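Local coordinates for protein dihydropyrimidinase (PDB 2FTW) that catalyses the reversible, zinc-dependent hydrolytic ring opening of 5,6-dihydrouracil and 5,6-dihydrothymine, the second step of reductive pyrimidine degradation, at residues 28-32 and 33-37. Sequence-based numbering, arbitrary orientation.
Sequences VLVEN and GIIKE
Leu29 O is gripped by two successive amides of the neighbouring strand: Lys36 N at 2.8 Å and, weakly, Glu37 N at 3.5 Å. This is a classic beta bulge in a tight antiparallel hairpin, strand 28-31 returning as strand 34-37. The same bulge is completed by Leu29 N, which gives an almost straight bond to Glu37 O (2.9 Å, 178° at the hydrogen). At the other end, two backbone bonds, Glu31 N to Ile34 O and Ile34 N to Glu31 O, both 2.8 Å, close a type I' turn with Asn32 and Gly33, both at positive phi, as its corners. At the bulge the Lys36 side chain leans toward strand 28-31 and runs alongside Leu29 and Glu31, pointing the same way as they do. On the face opposite Leu29 and Glu31, Val30 and Ile35 are buried, Val30 lying on Ile10 and Ile35 on Ile394. Strand 28-31 also pairs with strand 10-13 in a four-stranded sheet of the beta-sandwich that accompanies the barrel, and Ile35 on the outer strand bonds Gly397. The bend of Glu31 at chi2 (149°) helps lay its carboxylate beside the lysine chain; OE1 of Glu31 touches CD of Lys36 at 3.2 Å but stays 4.3 Å from Lys36 NZ, too far for a salt bridge.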
ATOM      1  N   VAL A  28     -26.666  27.245  26.129  1.00 24.68           N
ATOM      2  CA  VAL A  28     -26.925  27.818  24.810  1.00 24.86           C
ATOM      3  C   VAL A  28     -28.313  28.474  24.772  1.00 25.00           C
ATOM      4  O   VAL A  28     -29.315  27.853  25.108  1.00 24.35           O
ATOM      5  CB  VAL A  28     -26.805  26.745  23.694  1.00 24.73           C
ATOM      6  CG1 VAL A  28     -27.173  27.304  22.320  1.00 24.20           C
ATOM      7  CG2 VAL A  28     -25.390  26.162  23.660  1.00 25.06           C
ATOM      8  N   LEU A  29     -28.343  29.739  24.357  1.00 25.33           N
ATOM      9  CA  LEU A  29     -29.582  30.479  24.152  1.00 25.73           C
ATOM     10  C   LEU A  29     -29.864  30.667  22.655  1.00 26.37           C
ATOM     11  O   LEU A  29     -28.996  31.074  21.874  1.00 26.65           O
ATOM     12  CB  LEU A  29     -29.491  31.826  24.863  1.00 25.87           C
ATOM     13  CG  LEU A  29     -30.580  32.880  24.623  1.00 25.29           C
ATOM     14  CD1 LEU A  29     -31.886  32.475  25.286  1.00 24.60           C
ATOM     15  CD2 LEU A  29     -30.088  34.220  25.140  1.00 24.98           C
ATOM     16  N   VAL A  30     -31.085  30.348  22.258  1.00 27.06           N
ATOM     17  CA  VAL A  30     -31.539  30.548  20.886  1.00 27.58           C
ATOM     18  C   VAL A  30     -32.644  31.569  20.931  1.00 28.43           C
ATOM     19  O   VAL A  30     -33.555  31.457  21.756  1.00 28.04           O
ATOM     20  CB  VAL A  30     -32.086  29.241  20.263  1.00 27.63           C
ATOM     21  CG1 VAL A  30     -32.608  29.477  18.842  1.00 27.22           C
ATOM     22  CG2 VAL A  30     -31.017  28.161  20.278  1.00 26.70           C
ATOM     23  N   GLU A  31     -32.547  32.571  20.059  1.00 29.39           N
ATOM     24  CA  GLU A  31     -33.573  33.581  19.929  1.00 29.87           C
ATOM     25  C   GLU A  31     -33.946  33.743  18.462  1.00 29.75           C
ATOM     26  O   GLU A  31     -33.094  33.705  17.580  1.00 29.97           O
ATOM     27  CB  GLU A  31     -33.113  34.907  20.550  1.00 30.23           C
ATOM     28  CG  GLU A  31     -34.112  36.033  20.395  1.00 31.16           C
ATOM     29  CD  GLU A  31     -34.067  37.029  21.540  1.00 32.99           C
ATOM     30  OE1 GLU A  31     -33.178  37.917  21.530  1.00 36.65           O
ATOM     31  OE2 GLU A  31     -34.942  36.927  22.439  1.00 37.43           O
ATOM     32  N   ASN A  32     -35.240  33.918  18.219  1.00 29.94           N
ATOM     33  CA  ASN A  32     -35.818  33.957  16.887  1.00 29.51           C
ATOM     34  C   ASN A  32     -35.138  32.968  15.908  1.00 28.87           C
ATOM     35  O   ASN A  32     -34.870  33.309  14.767  1.00 28.72           O
ATOM     36  CB  ASN A  32     -35.774  35.404  16.378  1.00 30.14           C
ATOM     37  CG  ASN A  32     -36.421  36.403  17.363  1.00 32.19           C
ATOM     38  OD1 ASN A  32     -37.485  36.132  17.933  1.00 34.71           O
ATOM     39  ND2 ASN A  32     -35.772  37.552  17.567  1.00 33.57           N
ATOM     40  N   GLY A  33     -34.858  31.750  16.379  1.00 28.32           N
ATOM     41  CA  GLY A  33     -34.270  30.672  15.556  1.00 27.97           C
ATOM     42  C   GLY A  33     -32.760  30.690  15.320  1.00 27.81           C
ATOM     43  O   GLY A  33     -32.223  29.820  14.626  1.00 27.69           O
ATOM     44  N   ILE A  34     -32.074  31.681  15.885  1.00 27.56           N
ATOM     45  CA  ILE A  34     -30.638  31.836  15.738  1.00 27.44           C
ATOM     46  C   ILE A  34     -30.013  31.745  17.116  1.00 27.42           C
ATOM     47  O   ILE A  34     -30.603  32.207  18.111  1.00 27.41           O
ATOM     48  CB  ILE A  34     -30.283  33.206  15.131  1.00 27.22           C
ATOM     49  CG1 ILE A  34     -30.997  33.410  13.790  1.00 28.07           C
ATOM     50  CG2 ILE A  34     -28.773  33.366  14.967  1.00 27.39           C
ATOM     51  CD1 ILE A  34     -30.526  32.494  12.673  1.00 27.82           C
ATOM     52  N   ILE A  35     -28.820  31.166  17.186  1.00 27.19           N
ATOM     53  CA  ILE A  35     -28.077  31.138  18.450  1.00 27.59           C
ATOM     54  C   ILE A  35     -27.624  32.543  18.809  1.00 27.85           C
ATOM     55  O   ILE A  35     -26.923  33.192  18.024  1.00 27.96           O
ATOM     56  CB  ILE A  35     -26.843  30.249  18.375  1.00 27.32           C
ATOM     57  CG1 ILE A  35     -27.258  28.794  18.180  1.00 27.42           C
ATOM     58  CG2 ILE A  35     -26.010  30.378  19.631  1.00 26.46           C
ATOM     59  CD1 ILE A  35     -26.131  27.940  17.718  1.00 27.12           C
ATOM     60  N   LYS A  36     -27.998  32.973  20.012  1.00 28.21           N
ATOM     61  CA  LYS A  36     -27.753  34.324  20.488  1.00 28.62           C
ATOM     62  C   LYS A  36     -26.557  34.400  21.441  1.00 28.67           C
ATOM     63  O   LYS A  36     -25.742  35.327  21.376  1.00 28.36           O
ATOM     64  CB  LYS A  36     -29.008  34.829  21.207  1.00 28.78           C
ATOM     65  CG  LYS A  36     -28.941  36.275  21.611  1.00 28.59           C
ATOM     66  CD  LYS A  36     -30.271  36.755  22.172  1.00 29.42           C
ATOM     67  CE  LYS A  36     -30.124  38.130  22.798  1.00 30.39           C
ATOM     68  NZ  LYS A  36     -29.066  38.935  22.087  1.00 32.42           N
ATOM     69  N   GLU A  37     -26.476  33.431  22.340  1.00 29.09           N
ATOM     70  CA  GLU A  37     -25.443  33.427  23.360  1.00 29.28           C
ATOM     71  C   GLU A  37     -25.013  32.009  23.713  1.00 29.18           C
ATOM     72  O   GLU A  37     -25.837  31.087  23.775  1.00 28.90           O
ATOM     73  CB  GLU A  37     -25.933  34.158  24.606  1.00 29.28           C
ATOM     74  CG  GLU A  37     -24.813  34.709  25.468  1.00 30.12           C
ATOM     75  CD  GLU A  37     -25.302  35.248  26.800  1.00 31.15           C
ATOM     76  OE1 GLU A  37     -26.503  35.584  26.916  1.00 33.39           O
ATOM     77  OE2 GLU A  37     -24.473  35.345  27.727  1.00 34.28           O
TER